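Local coordinates for protein 5-formaminoimidazole-4-carboxamide-1-(beta)-D-ribofuranosyl 5'-monophosphate synthetase (Methanocaldococcus jannaschii, PDB 2R7L) that catalyses the ATP- and formate-dependent formylation of the purine intermediate AICAR to FAICAR without using folates, at residues 94-98 / 99-103; 313-316 / 317-321; 354-357 / 358-361; 341-344 / 345-349. All coordinates share one frame; numbering follows the deposited sequence.

Contact 1 of 4, residues 94-98 / 99-103; sequences SFIAY and CGLDN. With AMZ (aminoimidazole 4-carboxamide ribonucleotide), chain F.
The backbone N of C99 donates to F95 O at 2.9 Å with an N-H...O angle of 152°, and one residue on G100 N reaches I96 O at the same length. These are the last i to i+4 bonds of the helix, since G100 then leaves it with a phi of 105°. At these backbone angles any CB would be jammed against the carbonyl O of C99, which calls for glycine; the same residue is the N-cap of the next helix. Across this junction N103 ND2 reaches back to C99 O at 2.9 Å, with that oxygen near its amide plane. C99 CB lies 4.2 Å from F95 CE1, over one ring face near the rim, and SG approaches the ring obliquely in a sulfur-aromatic contact. I96 CG2 lies alongside L101 CD1 at 3.9 Å, both pointing the same way. S94 OG, also bonded to S26, approaches substrate phosphate atom OP1 in a hydrogen bond modelled as very short and of doubtful length. The corner joins helix 93-99, which follows edge strand 87-89 of the parallel sheet, to helix 101-106; Y98 meets F70 edge-to-face and bonds R51, while the rings of F95 and F108 meet edge-to-face.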
loop_
_atom_site.group_PDB
_atom_site.type_symbol
_atom_site.label_atom_id
_atom_site.label_comp_id
_atom_site.label_asym_id
_atom_site.label_seq_id
_atom_site.Cartn_x
_atom_site.Cartn_y
_atom_site.Cartn_z
ATOM N N SER A 94 30.636 11.175 6.406
ATOM C CA SER A 94 31.086 12.373 5.707
ATOM C C SER A 94 30.926 13.622 6.552
ATOM O O SER A 94 31.693 14.573 6.405
ATOM C CB SER A 94 30.317 12.572 4.400
ATOM O OG SER A 94 30.585 11.538 3.481
ATOM N N PHE A 95 29.915 13.627 7.417
ATOM C CA PHE A 95 29.645 14.786 8.251
ATOM C C PHE A 95 30.722 14.949 9.312
ATOM O O PHE A 95 31.264 16.038 9.497
ATOM C CB PHE A 95 28.277 14.685 8.922
ATOM C CG PHE A 95 28.069 15.704 10.003
ATOM C CD1 PHE A 95 27.866 17.040 9.680
ATOM C CD2 PHE A 95 28.098 15.337 11.337
ATOM C CE1 PHE A 95 27.687 17.987 10.665
ATOM C CE2 PHE A 95 27.924 16.277 12.331
ATOM C CZ PHE A 95 27.715 17.604 11.996
ATOM N N ILE A 96 31.013 13.863 10.019
ATOM C CA ILE A 96 32.044 13.876 11.041
ATOM C C ILE A 96 33.397 14.259 10.437
ATOM O O ILE A 96 34.164 15.011 11.039
ATOM C CB ILE A 96 32.118 12.526 11.760
ATOM C CG1 ILE A 96 30.766 12.217 12.402
ATOM C CG2 ILE A 96 33.215 12.539 12.812
ATOM C CD1 ILE A 96 30.646 10.813 12.962
ATOM N N ALA A 97 33.666 13.773 9.229
ATOM C CA ALA A 97 34.916 14.074 8.541
ATOM C C ALA A 97 35.026 15.537 8.131
ATOM O O ALA A 97 36.016 16.196 8.441
ATOM C CB ALA A 97 35.096 13.170 7.327
ATOM N N TYR A 98 34.017 16.039 7.422
ATOM C CA TYR A 98 34.054 17.404 6.899
ATOM C C TYR A 98 33.942 18.455 8.003
ATOM O O TYR A 98 34.490 19.552 7.888
ATOM C CB TYR A 98 32.940 17.622 5.883
ATOM C CG TYR A 98 33.260 17.190 4.470
ATOM C CD1 TYR A 98 32.550 16.160 3.861
ATOM C CD2 TYR A 98 34.249 17.826 3.734
ATOM C CE1 TYR A 98 32.823 15.771 2.564
ATOM C CE2 TYR A 98 34.530 17.443 2.434
ATOM C CZ TYR A 98 33.814 16.413 1.857
ATOM O OH TYR A 98 34.086 16.025 0.567
ATOM N N CYS A 99 33.221 18.120 9.064
ATOM C CA CYS A 99 33.046 19.031 10.186
ATOM C C CYS A 99 34.288 19.014 11.072
ATOM O O CYS A 99 34.757 20.059 11.521
ATOM C CB CYS A 99 31.808 18.630 10.999
ATOM S SG CYS A 99 31.398 19.705 12.396
ATOM N N GLY A 100 34.810 17.813 11.305
ATOM C CA GLY A 100 35.945 17.604 12.183
ATOM C C GLY A 100 35.482 17.011 13.490
ATOM O O GLY A 100 34.700 17.624 14.207
ATOM N N LEU A 101 35.959 15.816 13.806
ATOM C CA LEU A 101 35.514 15.109 15.005
ATOM C C LEU A 101 35.721 15.913 16.291
ATOM O O LEU A 101 34.972 15.758 17.259
ATOM C CB LEU A 101 36.196 13.744 15.113
ATOM C CG LEU A 101 35.888 12.954 16.385
ATOM C CD1 LEU A 101 34.393 12.649 16.505
ATOM C CD2 LEU A 101 36.704 11.676 16.433
ATOM N N ASP A 102 36.739 16.766 16.304
ATOM C CA ASP A 102 36.984 17.602 17.472
ATOM C C ASP A 102 35.969 18.736 17.528
ATOM O O ASP A 102 35.379 18.994 18.575
ATOM C CB ASP A 102 38.419 18.128 17.483
ATOM C CG ASP A 102 39.400 17.124 18.068
ATOM O OD1 ASP A 102 38.957 16.215 18.805
ATOM O OD2 ASP A 102 40.613 17.241 17.794
ATOM N N ASN A 103 35.763 19.399 16.393
ATOM C CA ASN A 103 34.687 20.370 16.258
ATOM C C ASN A 103 33.320 19.771 16.602
ATOM O O ASN A 103 32.452 20.466 17.120
ATOM C CB ASN A 103 34.650 20.937 14.840
ATOM C CG ASN A 103 35.870 21.775 14.512
ATOM O OD1 ASN A 103 36.548 22.289 15.405
ATOM N ND2 ASN A 103 36.151 21.926 13.222
HETATM O O5 AMZ F . 29.056 2.629 0.851
HETATM C C6 AMZ F . 29.778 2.487 1.840
HETATM N N2 AMZ F . 29.950 1.338 2.487
HETATM C C3A AMZ F . 30.562 3.663 2.400
HETATM C C7A AMZ F . 31.496 3.632 3.421
HETATM N N3 AMZ F . 31.894 2.572 4.127
HETATM N N1 AMZ F . 30.472 4.912 1.961
HETATM C C5 AMZ F . 31.320 5.648 2.694
HETATM N N AMZ F . 31.944 4.864 3.581
HETATM C C1 AMZ F . 32.947 5.302 4.581
HETATM C C2 AMZ F . 34.376 5.284 4.035
HETATM C C3 AMZ F . 34.649 6.740 3.707
HETATM O O2 AMZ F . 36.017 7.037 3.985
HETATM O O1 AMZ F . 35.240 4.850 5.091
HETATM O O AMZ F . 32.607 6.672 4.853
HETATM C C AMZ F . 33.781 7.480 4.721
HETATM C C4 AMZ F . 33.316 8.851 4.192
HETATM O O3 AMZ F . 32.622 8.690 2.959
HETATM P P AMZ F . 32.899 9.693 1.767
HETATM O OP1 AMZ F . 32.480 11.095 2.024
HETATM O O4 AMZ F . 34.474 9.631 1.450
HETATM O OP2 AMZ F . 32.152 9.097 0.459
#

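Contact 2 of 4, residues 313-316 / 317-321; sequences ARVD and GGTNS. With AMZ (aminoimidazole 4-carboxamide ribonucleotide), chain F.
G317 and G318 lie against the bound AICAR, on a turn whose G318 N donates to D316 OD2 at 2.7 Å with an N-H...O angle of 164°. G318 N is also 3.6 Å from substrate atom N2, and a CB on G317 would clash with the imidazole atom C3A, so the missing side chain is what lets the base lie so close.

D316 holds the start of this 3-10 turn by both its side chain and its backbone. The bond to OD2 makes an Asx turn in which the oxygen is met on its anti side and well out of the carboxylate plane. The backbone O of D316 takes two donors from T319: OG1 at 2.8 Å, nearly in line with the carbonyl bond, and the backbone N at 3.2 Å. A T319 chi1 of 49° sets OG1 between the backbone N and the carbonyl carbon, from where it reaches back to that oxygen and also lies 3.5 Å from V315 CG2.

R228, which also lines the AICAR pocket, forms a salt bridge to D316 OD1. With an alanine in place of D316, G318 N would probably lose its acceptor and R228 its carboxylate partner, leaving the glycine turn less firmly set beneath the substrate. Upstream, R314 NH2 bonds V315 O at 3.0 Å, and E122 holds R314 NE in a salt bridge.

The loop runs from strand 306-312 toward helix 327-333. D316 rests on C295 and Q297 of strand 292-300 and on H210 of strand 205-214, while V315 and T319 both pack on M339 of helix 339-353.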
loop_
_atom_site.group_PDB
_atom_site.type_symbol
_atom_site.label_atom_id
_atom_site.label_comp_id
_atom_site.label_asym_id
_atom_site.label_seq_id
_atom_site.Cartn_x
_atom_site.Cartn_y
_atom_site.Cartn_z
ATOM N N ALA A 313 29.771 3.603 15.144
ATOM C CA ALA A 313 28.934 3.931 16.293
ATOM C C ALA A 313 27.771 4.805 15.842
ATOM O O ALA A 313 26.923 5.205 16.640
ATOM C CB ALA A 313 29.753 4.627 17.366
ATOM N N ARG A 314 27.759 5.109 14.550
ATOM C CA ARG A 314 26.625 5.762 13.922
ATOM C C ARG A 314 26.275 5.011 12.635
ATOM O O ARG A 314 26.664 3.859 12.466
ATOM C CB ARG A 314 26.917 7.240 13.668
ATOM C CG ARG A 314 28.354 7.531 13.316
ATOM C CD ARG A 314 28.685 7.000 11.952
ATOM N NE ARG A 314 30.111 7.097 11.681
ATOM C CZ ARG A 314 30.666 6.792 10.516
ATOM N NH1 ARG A 314 31.979 6.909 10.357
ATOM N NH2 ARG A 314 29.905 6.373 9.512
ATOM N N VAL A 315 25.548 5.652 11.730
ATOM C CA VAL A 315 25.067 4.956 10.544
ATOM C C VAL A 315 26.218 4.645 9.585
ATOM O O VAL A 315 27.020 5.519 9.280
ATOM C CB VAL A 315 23.935 5.745 9.836
ATOM C CG1 VAL A 315 24.457 7.065 9.256
ATOM C CG2 VAL A 315 23.252 4.888 8.769
ATOM N N ASP A 316 26.295 3.388 9.144
ATOM C CA ASP A 316 27.298 2.940 8.179
ATOM C C ASP A 316 26.800 3.083 6.737
ATOM O O ASP A 316 25.608 2.911 6.457
ATOM C CB ASP A 316 27.690 1.485 8.464
ATOM C CG ASP A 316 28.680 0.929 7.442
ATOM O OD1 ASP A 316 29.896 0.948 7.724
ATOM O OD2 ASP A 316 28.246 0.487 6.356
ATOM N N GLY A 317 27.719 3.378 5.824
ATOM C CA GLY A 317 27.375 3.615 4.420
ATOM C C GLY A 317 26.630 2.483 3.735
ATOM O O GLY A 317 25.923 2.706 2.755
ATOM N N GLY A 318 26.796 1.265 4.239
ATOM C CA GLY A 318 26.183 0.099 3.621
ATOM C C GLY A 318 24.668 0.015 3.738
ATOM O O GLY A 318 24.039 -0.824 3.078
ATOM N N THR A 319 24.082 0.865 4.587
ATOM C CA THR A 319 22.628 0.944 4.723
ATOM C C THR A 319 21.998 1.419 3.421
ATOM O O THR A 319 20.798 1.265 3.210
ATOM C CB THR A 319 22.185 1.884 5.866
ATOM O OG1 THR A 319 22.872 3.133 5.750
ATOM C CG2 THR A 319 22.487 1.274 7.232
ATOM N N ASN A 320 22.817 1.986 2.540
ATOM C CA ASN A 320 22.338 2.401 1.234
ATOM C C ASN A 320 21.836 1.225 0.392
ATOM O O ASN A 320 21.016 1.408 -0.501
ATOM C CB ASN A 320 23.409 3.204 0.488
ATOM C CG ASN A 320 23.744 4.514 1.183
ATOM O OD1 ASN A 320 22.908 5.090 1.883
ATOM N ND2 ASN A 320 24.974 4.989 1.000
ATOM N N SER A 321 22.305 0.014 0.686
ATOM C CA SER A 321 21.873 -1.156 -0.070
ATOM C C SER A 321 20.383 -1.479 0.131
ATOM O O SER A 321 19.774 -2.121 -0.726
ATOM C CB SER A 321 22.738 -2.387 0.255
ATOM O OG SER A 321 22.643 -2.716 1.629
HETATM O O5 AMZ F . 29.056 2.629 0.851
HETATM C C6 AMZ F . 29.778 2.487 1.840
HETATM N N2 AMZ F . 29.950 1.338 2.487
HETATM C C3A AMZ F . 30.562 3.663 2.400
HETATM C C7A AMZ F . 31.496 3.632 3.421
HETATM N N3 AMZ F . 31.894 2.572 4.127
HETATM N N1 AMZ F . 30.472 4.912 1.961
HETATM C C5 AMZ F . 31.320 5.648 2.694
HETATM N N AMZ F . 31.944 4.864 3.581
HETATM C C1 AMZ F . 32.947 5.302 4.581
HETATM C C2 AMZ F . 34.376 5.284 4.035
HETATM C C3 AMZ F . 34.649 6.740 3.707
HETATM O O2 AMZ F . 36.017 7.037 3.985
HETATM O O1 AMZ F . 35.240 4.850 5.091
HETATM O O AMZ F . 32.607 6.672 4.853
HETATM C C AMZ F . 33.781 7.480 4.721
HETATM C C4 AMZ F . 33.316 8.851 4.192
HETATM O O3 AMZ F . 32.622 8.690 2.959
HETATM P P AMZ F . 32.899 9.693 1.767
HETATM O OP1 AMZ F . 32.480 11.095 2.024
HETATM O O4 AMZ F . 34.474 9.631 1.450
HETATM O OP2 AMZ F . 32.152 9.097 0.459
#

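Contact 3 of 4, residues 354-357 / 358-361; sequences DMID and KIIS
Beyond the Schellman motif at D354, where the chain leaves helix 339-353 with positive phi, the backbone turns again: K358 N donates to M355 O at 3.0 Å, and I356 O accepts I360 N at 3.2 Å and, weakly, I359 N.

These bonds bring three isoleucines together. I356 sends CD1 to I359 CD1 at 3.8 Å, the two side chains crossing at about a right angle, while its CG1 meets I360 CD1 at 4.1 Å. I360 has its CG1 wedged between the backbone N and the carbonyl carbon (chi1 63°), which brings CG1 to only 2.9 Å from I356 O, a tight approach. On the outer side M355 and K358 run alongside each other, with SD of the methionine 4.1 Å from CD of the lysine. The K358 amine extends off, its NZ 6.6 Å from D357 OD1, so the two opposite charges form no salt bridge. M355 also packs on M355 of the third subunit.

The terminal carboxylate of S361 forms a salt bridge to R116, and backbone bonds tie I359 to G114 and S361 to M112. The three isoleucines lie among secondary structure elements distant in sequence: I356 and I360 touch F11 of helix 4-11 and I88 of strand 87-89, while I356 and I359 pack back on A350 of helix 339-353.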
loop_
_atom_site.group_PDB
_atom_site.type_symbol
_atom_site.label_atom_id
_atom_site.label_comp_id
_atom_site.label_asym_id
_atom_site.label_seq_id
_atom_site.Cartn_x
_atom_site.Cartn_y
_atom_site.Cartn_z
ATOM N N ASP A 354 7.784 12.690 24.855
ATOM C CA ASP A 354 8.556 13.633 25.660
ATOM C C ASP A 354 9.787 12.937 26.258
ATOM O O ASP A 354 9.963 12.882 27.481
ATOM C CB ASP A 354 7.682 14.249 26.754
ATOM C CG ASP A 354 8.202 15.589 27.229
ATOM O OD1 ASP A 354 8.715 16.359 26.390
ATOM O OD2 ASP A 354 8.091 15.876 28.441
ATOM N N MET A 355 10.621 12.393 25.375
ATOM C CA MET A 355 11.810 11.642 25.760
ATOM C C MET A 355 12.932 11.968 24.804
ATOM O O MET A 355 13.752 11.110 24.481
ATOM C CB MET A 355 11.540 10.142 25.715
ATOM C CG MET A 355 10.617 9.649 26.799
ATOM S SD MET A 355 10.237 7.910 26.585
ATOM C CE MET A 355 9.421 7.569 28.130
ATOM N N ILE A 356 12.966 13.211 24.346
ATOM C CA ILE A 356 13.988 13.625 23.413
ATOM C C ILE A 356 15.363 13.477 24.058
ATOM O O ILE A 356 16.381 13.426 23.369
ATOM C CB ILE A 356 13.777 15.075 22.968
ATOM C CG1 ILE A 356 14.308 15.269 21.549
ATOM C CG2 ILE A 356 14.416 16.040 23.958
ATOM C CD1 ILE A 356 13.698 14.303 20.554
ATOM N N ASP A 357 15.381 13.384 25.385
ATOM C CA ASP A 357 16.627 13.318 26.129
ATOM C C ASP A 357 17.242 11.920 26.078
ATOM O O ASP A 357 18.404 11.733 26.428
ATOM C CB ASP A 357 16.413 13.769 27.579
ATOM C CG ASP A 357 15.526 12.822 28.364
ATOM O OD1 ASP A 357 14.539 12.307 27.798
ATOM O OD2 ASP A 357 15.813 12.596 29.556
ATOM N N LYS A 358 16.466 10.938 25.639
ATOM C CA LYS A 358 16.989 9.586 25.507
ATOM C C LYS A 358 17.738 9.381 24.183
ATOM O O LYS A 358 18.394 8.361 23.993
ATOM C CB LYS A 358 15.869 8.550 25.648
ATOM C CG LYS A 358 15.385 8.324 27.076
ATOM C CD LYS A 358 14.226 7.336 27.098
ATOM C CE LYS A 358 13.839 6.930 28.513
ATOM N NZ LYS A 358 14.735 5.873 29.060
ATOM N N ILE A 359 17.656 10.347 23.275
ATOM C CA ILE A 359 18.160 10.127 21.921
ATOM C C ILE A 359 19.025 11.241 21.361
ATOM O O ILE A 359 19.657 11.063 20.321
ATOM C CB ILE A 359 17.012 9.838 20.898
ATOM C CG1 ILE A 359 16.101 11.054 20.733
ATOM C CG2 ILE A 359 16.202 8.620 21.308
ATOM C CD1 ILE A 359 15.449 11.144 19.371
ATOM N N ILE A 360 19.051 12.395 22.014
ATOM C CA ILE A 360 19.892 13.480 21.514
ATOM C C ILE A 360 20.995 13.858 22.501
ATOM O O ILE A 360 20.913 13.551 23.688
ATOM C CB ILE A 360 19.086 14.728 21.125
ATOM C CG1 ILE A 360 18.377 15.318 22.348
ATOM C CG2 ILE A 360 18.096 14.404 19.997
ATOM C CD1 ILE A 360 18.013 16.781 22.180
ATOM N N SER A 361 22.035 14.509 21.989
ATOM C CA SER A 361 23.166 14.940 22.803
ATOM C C SER A 361 24.061 15.833 21.965
ATOM O O SER A 361 23.757 16.102 20.803
ATOM C CB SER A 361 23.965 13.740 23.313
ATOM O OG SER A 361 24.728 13.163 22.266
ATOM O OXT SER A 361 25.102 16.301 22.427
#

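Contact 4 of 4, residues 341-344 / 345-349; sequences QRIA and REIKM
This is an intrahelical i to i+4 contact, two successive turns of the long helix 339-353 near the C-terminus, carried by a salt bridge between R342 and E346. The arginine grips a single oxygen end-on: NH1 and NH2 each lie 2.8 Å from E346 OE1, both within 8° of the guanidinium plane. They reach the oxygen from the same face of the carboxylate, whose plane is turned 51° from that of the guanidinium. Both chains leave anti to their backbone N and bend at chi2, which curls the two ends together over one turn.

Four backbone bonds support the spacing, the shortest being K348 N to A344 O at 2.8 Å, with I347 N to I343 O at 3.1 Å. I343 CG2 also touches I347 CD1 at 4.2 Å. The helix belongs to the ATP-grasp part of the chain and packs across F212 and S214 of antiparallel strand 205-214 on one side, while A344 and I347 rest on I21 of strand 20-24 in the parallel sheet.

E221 binds R342 NE, and S214 takes E346 OE2, so each partner is fixed twice. A leucine in place of R342 would probably leave the buried E346 and the E221 carboxylate without their positive mate. On another face, Q341 NE2 and R345 NH2 approach to 3.3 Å as two donors; both turn to E39 OE2, a shared acceptor that probably accounts for their closeness.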
loop_
_atom_site.group_PDB
_atom_site.type_symbol
_atom_site.label_atom_id
_atom_site.label_comp_id
_atom_site.label_asym_id
_atom_site.label_seq_id
_atom_site.Cartn_x
_atom_site.Cartn_y
_atom_site.Cartn_z
ATOM N N GLN A 341 14.707 5.815 7.789
ATOM C CA GLN A 341 13.336 5.930 8.286
ATOM C C GLN A 341 13.197 5.440 9.720
ATOM O O GLN A 341 12.374 5.956 10.480
ATOM C CB GLN A 341 12.329 5.182 7.397
ATOM C CG GLN A 341 10.885 5.455 7.834
ATOM C CD GLN A 341 9.837 4.818 6.953
ATOM O OE1 GLN A 341 10.148 4.082 6.014
ATOM N NE2 GLN A 341 8.568 5.099 7.260
ATOM N N ARG A 342 13.985 4.427 10.072
ATOM C CA ARG A 342 14.043 3.913 11.441
ATOM C C ARG A 342 14.605 4.947 12.418
ATOM O O ARG A 342 14.160 5.041 13.561
ATOM C CB ARG A 342 14.881 2.636 11.504
ATOM C CG ARG A 342 14.939 2.008 12.894
ATOM C CD ARG A 342 13.568 1.571 13.343
ATOM N NE ARG A 342 13.500 1.199 14.758
ATOM C CZ ARG A 342 13.265 2.059 15.747
ATOM N NH1 ARG A 342 13.098 3.356 15.484
ATOM N NH2 ARG A 342 13.211 1.624 17.005
ATOM N N ILE A 343 15.584 5.718 11.965
ATOM C CA ILE A 343 16.111 6.827 12.762
ATOM C C ILE A 343 15.006 7.876 12.980
ATOM O O ILE A 343 14.709 8.249 14.114
ATOM C CB ILE A 343 17.347 7.464 12.081
ATOM C CG1 ILE A 343 18.547 6.510 12.157
ATOM C CG2 ILE A 343 17.683 8.822 12.696
ATOM C CD1 ILE A 343 19.648 6.828 11.170
ATOM N N ALA A 344 14.386 8.314 11.884
ATOM C CA ALA A 344 13.320 9.324 11.910
ATOM C C ALA A 344 12.169 8.939 12.831
ATOM O O ALA A 344 11.627 9.773 13.544
ATOM C CB ALA A 344 12.807 9.575 10.522
ATOM N N ARG A 345 11.812 7.664 12.814
ATOM C CA ARG A 345 10.742 7.163 13.639
ATOM C C ARG A 345 11.075 7.281 15.124
ATOM O O ARG A 345 10.226 7.671 15.922
ATOM C CB ARG A 345 10.445 5.711 13.274
ATOM C CG ARG A 345 9.522 5.019 14.243
ATOM C CD ARG A 345 8.959 3.778 13.602
ATOM N NE ARG A 345 8.473 4.087 12.263
ATOM C CZ ARG A 345 8.236 3.181 11.320
ATOM N NH1 ARG A 345 8.452 1.895 11.562
ATOM N NH2 ARG A 345 7.798 3.568 10.130
ATOM N N GLU A 346 12.306 6.936 15.492
ATOM C CA GLU A 346 12.739 7.046 16.878
ATOM C C GLU A 346 12.650 8.506 17.290
ATOM O O GLU A 346 12.239 8.820 18.397
ATOM C CB GLU A 346 14.162 6.502 17.076
ATOM C CG GLU A 346 14.509 6.093 18.531
ATOM C CD GLU A 346 13.880 4.773 18.943
ATOM O OE1 GLU A 346 13.076 4.212 18.160
ATOM O OE2 GLU A 346 14.188 4.281 20.054
ATOM N N ILE A 347 13.019 9.402 16.386
ATOM C CA ILE A 347 12.894 10.824 16.665
ATOM C C ILE A 347 11.417 11.200 16.852
ATOM O O ILE A 347 11.060 11.847 17.839
ATOM C CB ILE A 347 13.573 11.683 15.585
ATOM C CG1 ILE A 347 15.089 11.408 15.576
ATOM C CG2 ILE A 347 13.317 13.157 15.846
ATOM C CD1 ILE A 347 15.876 12.166 14.498
ATOM N N LYS A 348 10.567 10.761 15.921
ATOM C CA LYS A 348 9.125 10.979 16.003
ATOM C C LYS A 348 8.587 10.521 17.354
ATOM O O LYS A 348 8.046 11.318 18.115
ATOM C CB LYS A 348 8.413 10.239 14.866
ATOM C CG LYS A 348 6.975 10.669 14.617
ATOM C CD LYS A 348 6.323 9.752 13.598
ATOM C CE LYS A 348 5.152 10.420 12.922
ATOM N NZ LYS A 348 4.726 9.688 11.696
ATOM N N MET A 349 8.759 9.240 17.654
ATOM C CA MET A 349 8.309 8.664 18.915
ATOM C C MET A 349 8.850 9.355 20.163
ATOM O O MET A 349 8.147 9.454 21.176
ATOM C CB MET A 349 8.672 7.187 18.977
ATOM C CG MET A 349 7.623 6.276 18.394
ATOM S SD MET A 349 8.037 4.550 18.693
ATOM C CE MET A 349 8.076 4.488 20.488
#

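Contacts 1 and 2 share the substrate: S94 of the first holds its phosphate, while G317 and G318 of the second lie against the base end. Their centres are about 17 Å apart, yet they touch through I96 CD1 and R314 NE at 4.0 Å. N258, and R264 and S266 of the second subunit, also hydrogen-bond the ligand. Contacts 3 and 4 form a separate pair, with centres about 12 Å apart, joined where I359 CD1 packs 3.7 Å from I347 CA. Contact 4 comes within about 5 Å of contact 2 at the nearest atoms without touching it, whereas contact 3 stays, at the nearest atoms, about 9 Å from contact 1 and about 10 Å from contact 2.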